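Glucosidase 2 subunit beta (Schizosaccharomyces pombe, PDB 4XQM) helps glucosidase II trim glucose from immature glycoproteins in the endoplasmic reticulum, its MRH domain, the part described here, recognising the mannose-rich N-glycans. Local coordinates at residues 11-16 with 73-78; 18-23 with 60-65. One frame throughout, in Å; residues are numbered along the deposited sequence.

Contact 1 (11-16 with 73-78); sequences REIGGY and VSVLEA. With MAN (alpha-D-mannopyranose), chain B.
Arg11 NH1 is gripped by two consecutive backbone carbonyls of the strand opposite. Its weak bond to Val73 O spans 3.0 Å at 130° and meets the guanidinium at its edge, near the plane, while the stronger bond goes to Ile72 O. The reach depends on an extended chain, with CG anti to the backbone N (chi1 -178°). One face of the guanidinium is backed by Ile13 CG1, 3.8 Å above its plane. Ile13 CD1 makes the apolar contact, 3.7 Å from Val75 CG2. The case illustrates how two strands can meet without pairing their backbones: one side chain reaches the opposite main chain and another packs on a side chain. The axes of 11-13 and 73-77 come no closer than 8.9 Å and diverge by 44°; they belong to the outermost two strands in the flattened, M6P-receptor-like barrel of the MRH domain. A classic beta bulge places Val73 and Ser74 against Lys86. Strand 8-13 ends in a type I' turn from Ile13 to Tyr16, with two central glycines, and Glu12 OE2 accepts the N-H of Gly15 at 2.7 Å from the anti side, somewhat out of the carboxylate plane. At the end of the turn, Tyr16 joins Glu77 through the bound mannose. Glu77 takes two hydroxyls with one carboxylate, MAN O3 on OE1 and MAN O4 on OE2, each at 2.6 Å; Cys81 N also bonds OE2, which helps fix the group's rotation. Tyr16 OH shares a hydrogen bond of 3.0 Å with MAN O1, and Gln28, Arg58 and Tyr83 also bond the sugar.

Contact 2 (18-23 with 60-65); sequences YKVVFY and AIVTVE
Phe22 and Val64 approach from opposite directions, and the valine sets both of its methyls against one end of the ring. Val64 CG2 is 3.8 Å from Phe22 CE1, and Val64 CG1 is 3.9 Å from Phe22 CZ, so the two methyls run alongside the CE1-CZ bond, one to each atom. The ring is met obliquely. Conformation explains how Phe22 gets there: its CB does not aim at strand 59-66, but CG stands beside the backbone N (chi1 -68°), and the ring turns to a chi2 of -30°, bringing its far end up to the valine. In Val64 itself CG1 is anti to the backbone N (chi1 -174°) and CG2 lies beside that N, which presents the pair of methyls together. Val20 and Val62 adopt the same rotamer as Val64. They meet more loosely, with Val20 CG1 4.4 Å from Val62 CG1; Val20 CA and Val62 CA, 8.6 Å apart, are the nearest CA pair across the two segments. This is the apolar interior of the MRH domain's flattened beta barrel, where strands well separated in sheet order, 16-21 and 59-66, face each other across the core. Met87 of strand 82-89 touches both Val20 and Val62, while Val62 also rests on Tyr46. Phe22 sits just past the end of its strand, its backbone bonded to Gly6 and Met7 and its side chain packed on Met7 and Ser89. On the other face of strand 59-66, Ile61 and Thr63 touch Val43, whereas Val62 and Val64 point toward 18-23.

The segments come along the chain in the order 11-16, 18-23, 60-65, 73-78, so contact 2 falls within the span bracketed by contact 1. Their centres are 12 Å apart: contact 2 lies about 3 Å from the centre of the chain, contact 1 about 10 Å out, at the surface. Strands 8-13 and 16-21 are neighbours in the shared sheet, joined by a probable hydrogen bond between Arg11 O and Tyr18 N of 2.9 Å. Tyr18 also packs on Val75, Tyr18 CZ lying 3.7 Å from Val75 CG1, and its hydroxyl bonds Gln28, which itself hydrogen-bonds the mannose. Tyr18 thus links the core to a second shell of the sugar site, where it probably helps position Gln28.

Contact 1 (11-16 with 73-78)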
loop_
_atom_site.group_PDB
_atom_site.type_symbol
_atom_site.label_atom_id
_atom_site.label_comp_id
_atom_site.label_asym_id
_atom_site.label_seq_id
_atom_site.Cartn_x
_atom_site.Cartn_y
_atom_site.Cartn_z
ATOM N N ARG A 11 -9.963 -1.641 0.566
ATOM C CA ARG A 11 -10.925 -0.640 1.028
ATOM C C ARG A 11 -11.288 0.286 -0.112
ATOM O O ARG A 11 -10.412 0.730 -0.881
ATOM C CB ARG A 11 -10.367 0.181 2.199
ATOM C CG ARG A 11 -11.372 1.207 2.732
ATOM C CD ARG A 11 -10.864 1.938 3.950
ATOM N NE ARG A 11 -11.742 3.068 4.289
ATOM C CZ ARG A 11 -11.396 4.078 5.078
ATOM N NH1 ARG A 11 -10.189 4.103 5.622
ATOM N NH2 ARG A 11 -12.257 5.073 5.304
ATOM N N GLU A 12 -12.576 0.590 -0.223
ATOM C CA GLU A 12 -13.004 1.617 -1.160
ATOM C C GLU A 12 -12.861 2.995 -0.528
ATOM O O GLU A 12 -13.411 3.252 0.542
ATOM C CB GLU A 12 -14.439 1.394 -1.631
ATOM C CG GLU A 12 -14.882 2.429 -2.665
ATOM C CD GLU A 12 -15.576 3.640 -2.037
ATOM O OE1 GLU A 12 -16.557 3.433 -1.288
ATOM O OE2 GLU A 12 -15.139 4.795 -2.288
ATOM N N ILE A 13 -12.095 3.859 -1.194
ATOM C CA ILE A 13 -11.929 5.248 -0.789
ATOM C C ILE A 13 -12.101 6.165 -2.007
ATOM O O ILE A 13 -11.394 6.014 -3.006
ATOM C CB ILE A 13 -10.529 5.490 -0.171
ATOM C CG1 ILE A 13 -10.365 4.657 1.109
ATOM C CG2 ILE A 13 -10.307 6.979 0.117
ATOM C CD1 ILE A 13 -8.907 4.613 1.632
ATOM N N GLY A 14 -13.037 7.107 -1.914
ATOM C CA GLY A 14 -13.239 8.080 -2.977
ATOM C C GLY A 14 -13.590 7.468 -4.326
ATOM O O GLY A 14 -13.300 8.068 -5.370
ATOM N N GLY A 15 -14.205 6.284 -4.312
ATOM C CA GLY A 15 -14.589 5.621 -5.550
ATOM C C GLY A 15 -13.583 4.578 -6.000
ATOM O O GLY A 15 -13.929 3.682 -6.785
ATOM N N TYR A 16 -12.350 4.677 -5.502
ATOM C CA TYR A 16 -11.308 3.715 -5.853
ATOM C C TYR A 16 -11.315 2.514 -4.928
ATOM O O TYR A 16 -11.480 2.651 -3.712
ATOM C CB TYR A 16 -9.914 4.328 -5.708
ATOM C CG TYR A 16 -9.649 5.616 -6.449
ATOM C CD1 TYR A 16 -9.456 5.630 -7.825
ATOM C CD2 TYR A 16 -9.532 6.817 -5.760
ATOM C CE1 TYR A 16 -9.172 6.816 -8.493
ATOM C CE2 TYR A 16 -9.251 8.001 -6.416
ATOM C CZ TYR A 16 -9.075 7.993 -7.781
ATOM O OH TYR A 16 -8.803 9.174 -8.429
ATOM N N VAL A 73 -6.301 2.313 6.923
ATOM C CA VAL A 73 -6.746 3.417 7.778
ATOM C C VAL A 73 -6.944 4.676 6.950
ATOM O O VAL A 73 -7.953 5.357 7.097
ATOM C CB VAL A 73 -5.740 3.666 8.927
ATOM C CG1 VAL A 73 -6.093 4.930 9.705
ATOM C CG2 VAL A 73 -5.737 2.459 9.858
ATOM N N SER A 74 -5.987 4.974 6.071
ATOM C CA SER A 74 -6.084 6.146 5.202
ATOM C C SER A 74 -5.200 6.017 3.973
ATOM O O SER A 74 -4.187 5.311 3.998
ATOM C CB SER A 74 -5.715 7.425 5.967
ATOM O OG SER A 74 -4.375 7.381 6.440
ATOM N N VAL A 75 -5.601 6.704 2.904
ATOM C CA VAL A 75 -4.739 6.925 1.755
ATOM C C VAL A 75 -4.601 8.424 1.543
ATOM O O VAL A 75 -5.606 9.131 1.458
ATOM C CB VAL A 75 -5.305 6.277 0.475
ATOM C CG1 VAL A 75 -4.446 6.657 -0.729
ATOM C CG2 VAL A 75 -5.391 4.759 0.622
ATOM N N LEU A 76 -3.365 8.914 1.491
ATOM C CA LEU A 76 -3.110 10.328 1.211
ATOM C C LEU A 76 -2.311 10.452 -0.080
ATOM O O LEU A 76 -1.278 9.798 -0.251
ATOM C CB LEU A 76 -2.334 10.975 2.364
ATOM C CG LEU A 76 -2.186 12.495 2.305
ATOM C CD1 LEU A 76 -3.534 13.149 2.582
ATOM C CD2 LEU A 76 -1.135 13.003 3.293
ATOM N N GLU A 77 -2.802 11.280 -0.997
ATOM C CA GLU A 77 -2.055 11.592 -2.206
ATOM C C GLU A 77 -1.735 13.074 -2.162
ATOM O O GLU A 77 -2.319 13.865 -2.891
ATOM C CB GLU A 77 -2.858 11.236 -3.459
ATOM C CG GLU A 77 -2.038 11.328 -4.747
ATOM C CD GLU A 77 -2.819 10.942 -6.005
ATOM O OE1 GLU A 77 -4.010 10.556 -5.910
ATOM O OE2 GLU A 77 -2.225 11.016 -7.102
ATOM N N ALA A 78 -0.819 13.441 -1.274
ATOM C CA ALA A 78 -0.419 14.834 -1.111
ATOM C C ALA A 78 0.299 15.360 -2.360
ATOM O O ALA A 78 0.050 16.487 -2.801
ATOM C CB ALA A 78 0.457 14.987 0.118
HETATM C C1 MAN B . -5.883 8.695 -11.217
HETATM C C2 MAN B . -5.490 8.175 -9.964
HETATM C C3 MAN B . -5.046 9.388 -9.133
HETATM C C4 MAN B . -4.006 10.237 -9.923
HETATM C C5 MAN B . -4.611 10.657 -11.272
HETATM C C6 MAN B . -3.619 11.334 -12.189
HETATM O O1 MAN B . -6.866 9.549 -10.712
HETATM O O2 MAN B . -4.418 7.327 -10.162
HETATM O O3 MAN B . -4.561 8.981 -7.882
HETATM O O4 MAN B . -3.684 11.399 -9.212
HETATM O O5 MAN B . -5.007 9.467 -11.936
HETATM O O6 MAN B . -4.361 11.944 -13.250
#

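Contact 2 (18-23 with 60-65)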
loop_
_atom_site.group_PDB
_atom_site.type_symbol
_atom_site.label_atom_id
_atom_site.label_comp_id
_atom_site.label_asym_id
_atom_site.label_seq_id
_atom_site.Cartn_x
_atom_site.Cartn_y
_atom_site.Cartn_z
ATOM N N TYR A 18 -8.851 0.348 -3.263
ATOM C CA TYR A 18 -7.437 0.184 -2.952
ATOM C C TYR A 18 -7.197 -1.226 -2.453
ATOM O O TYR A 18 -7.978 -1.751 -1.656
ATOM C CB TYR A 18 -6.994 1.205 -1.902
ATOM C CG TYR A 18 -6.831 2.605 -2.452
ATOM C CD1 TYR A 18 -5.672 2.980 -3.130
ATOM C CD2 TYR A 18 -7.835 3.554 -2.300
ATOM C CE1 TYR A 18 -5.523 4.268 -3.648
ATOM C CE2 TYR A 18 -7.694 4.849 -2.805
ATOM C CZ TYR A 18 -6.537 5.201 -3.467
ATOM O OH TYR A 18 -6.394 6.475 -3.970
ATOM N N LYS A 19 -6.121 -1.837 -2.933
ATOM C CA LYS A 19 -5.780 -3.197 -2.560
ATOM C C LYS A 19 -4.303 -3.253 -2.242
ATOM O O LYS A 19 -3.462 -2.965 -3.105
ATOM C CB LYS A 19 -6.112 -4.148 -3.702
ATOM C CG LYS A 19 -5.735 -5.590 -3.472
ATOM C CD LYS A 19 -6.174 -6.405 -4.691
ATOM C CE LYS A 19 -7.594 -6.015 -5.137
ATOM N NZ LYS A 19 -7.992 -6.625 -6.444
ATOM N N VAL A 20 -3.991 -3.583 -0.991
ATOM C CA VAL A 20 -2.609 -3.761 -0.567
ATOM C C VAL A 20 -2.362 -5.243 -0.362
ATOM O O VAL A 20 -3.090 -5.896 0.389
ATOM C CB VAL A 20 -2.304 -3.031 0.763
ATOM C CG1 VAL A 20 -0.881 -3.345 1.237
ATOM C CG2 VAL A 20 -2.494 -1.517 0.595
ATOM N N VAL A 21 -1.357 -5.768 -1.055
ATOM C CA VAL A 21 -0.916 -7.138 -0.830
ATOM C C VAL A 21 0.504 -7.103 -0.261
ATOM O O VAL A 21 1.447 -6.667 -0.933
ATOM C CB VAL A 21 -0.959 -7.963 -2.115
ATOM C CG1 VAL A 21 -0.682 -9.421 -1.785
ATOM C CG2 VAL A 21 -2.315 -7.844 -2.758
ATOM N N PHE A 22 0.660 -7.553 0.981
ATOM C CA PHE A 22 1.967 -7.449 1.643
ATOM C C PHE A 22 3.066 -8.162 0.847
ATOM O O PHE A 22 2.902 -9.318 0.445
ATOM C CB PHE A 22 1.915 -7.989 3.080
ATOM C CG PHE A 22 1.083 -7.155 4.032
ATOM C CD1 PHE A 22 0.949 -5.777 3.863
ATOM C CD2 PHE A 22 0.449 -7.760 5.116
ATOM C CE1 PHE A 22 0.181 -5.017 4.767
ATOM C CE2 PHE A 22 -0.313 -7.016 6.009
ATOM C CZ PHE A 22 -0.450 -5.651 5.839
ATOM N N TYR A 23 4.165 -7.442 0.599
ATOM C CA TYR A 23 5.354 -7.978 -0.069
ATOM C C TYR A 23 5.121 -8.363 -1.526
ATOM O O TYR A 23 5.950 -9.045 -2.137
ATOM C CB TYR A 23 5.936 -9.165 0.709
ATOM C CG TYR A 23 6.417 -8.812 2.096
ATOM C CD1 TYR A 23 7.095 -7.622 2.340
ATOM C CD2 TYR A 23 6.176 -9.656 3.169
ATOM C CE1 TYR A 23 7.538 -7.300 3.624
ATOM C CE2 TYR A 23 6.615 -9.348 4.436
ATOM C CZ TYR A 23 7.290 -8.178 4.667
ATOM O OH TYR A 23 7.712 -7.880 5.944
ATOM N N ALA A 60 4.025 3.924 -3.638
ATOM C CA ALA A 60 3.220 3.966 -2.427
ATOM C C ALA A 60 4.094 3.624 -1.242
ATOM O O ALA A 60 4.856 2.657 -1.275
ATOM C CB ALA A 60 2.062 2.989 -2.533
ATOM N N ILE A 61 3.966 4.416 -0.182
ATOM C CA ILE A 61 4.679 4.144 1.056
ATOM C C ILE A 61 3.640 3.679 2.057
ATOM O O ILE A 61 2.733 4.441 2.429
ATOM C CB ILE A 61 5.393 5.398 1.577
ATOM C CG1 ILE A 61 6.395 5.873 0.528
ATOM C CG2 ILE A 61 6.096 5.105 2.890
ATOM C CD1 ILE A 61 7.174 7.101 0.934
ATOM N N VAL A 62 3.747 2.424 2.475
ATOM C CA VAL A 62 2.706 1.809 3.294
ATOM C C VAL A 62 3.217 1.582 4.705
ATOM O O VAL A 62 4.122 0.765 4.916
ATOM C CB VAL A 62 2.234 0.455 2.689
ATOM C CG1 VAL A 62 1.099 -0.147 3.517
ATOM C CG2 VAL A 62 1.808 0.625 1.224
ATOM N N THR A 63 2.631 2.295 5.666
ATOM C CA THR A 63 3.007 2.139 7.067
ATOM C C THR A 63 2.037 1.178 7.750
ATOM O O THR A 63 0.833 1.434 7.799
ATOM C CB THR A 63 3.036 3.493 7.809
ATOM O OG1 THR A 63 3.980 4.373 7.175
ATOM C CG2 THR A 63 3.447 3.296 9.271
ATOM N N VAL A 64 2.560 0.060 8.252
ATOM C CA VAL A 64 1.720 -0.988 8.834
ATOM C C VAL A 64 1.965 -1.086 10.335
ATOM O O VAL A 64 3.078 -1.417 10.782
ATOM C CB VAL A 64 2.019 -2.363 8.200
ATOM C CG1 VAL A 64 1.040 -3.407 8.721
ATOM C CG2 VAL A 64 1.960 -2.288 6.686
ATOM N N GLU A 65 0.929 -0.818 11.117
ATOM C CA GLU A 65 1.069 -0.844 12.571
ATOM C C GLU A 65 0.190 -1.922 13.187
ATOM O O GLU A 65 -0.781 -2.367 12.580
ATOM C CB GLU A 65 0.789 0.541 13.148
ATOM C CG GLU A 65 1.819 1.551 12.633
ATOM C CD GLU A 65 1.508 2.987 12.987
ATOM O OE1 GLU A 65 0.332 3.307 13.276
ATOM O OE2 GLU A 65 2.459 3.798 12.967
#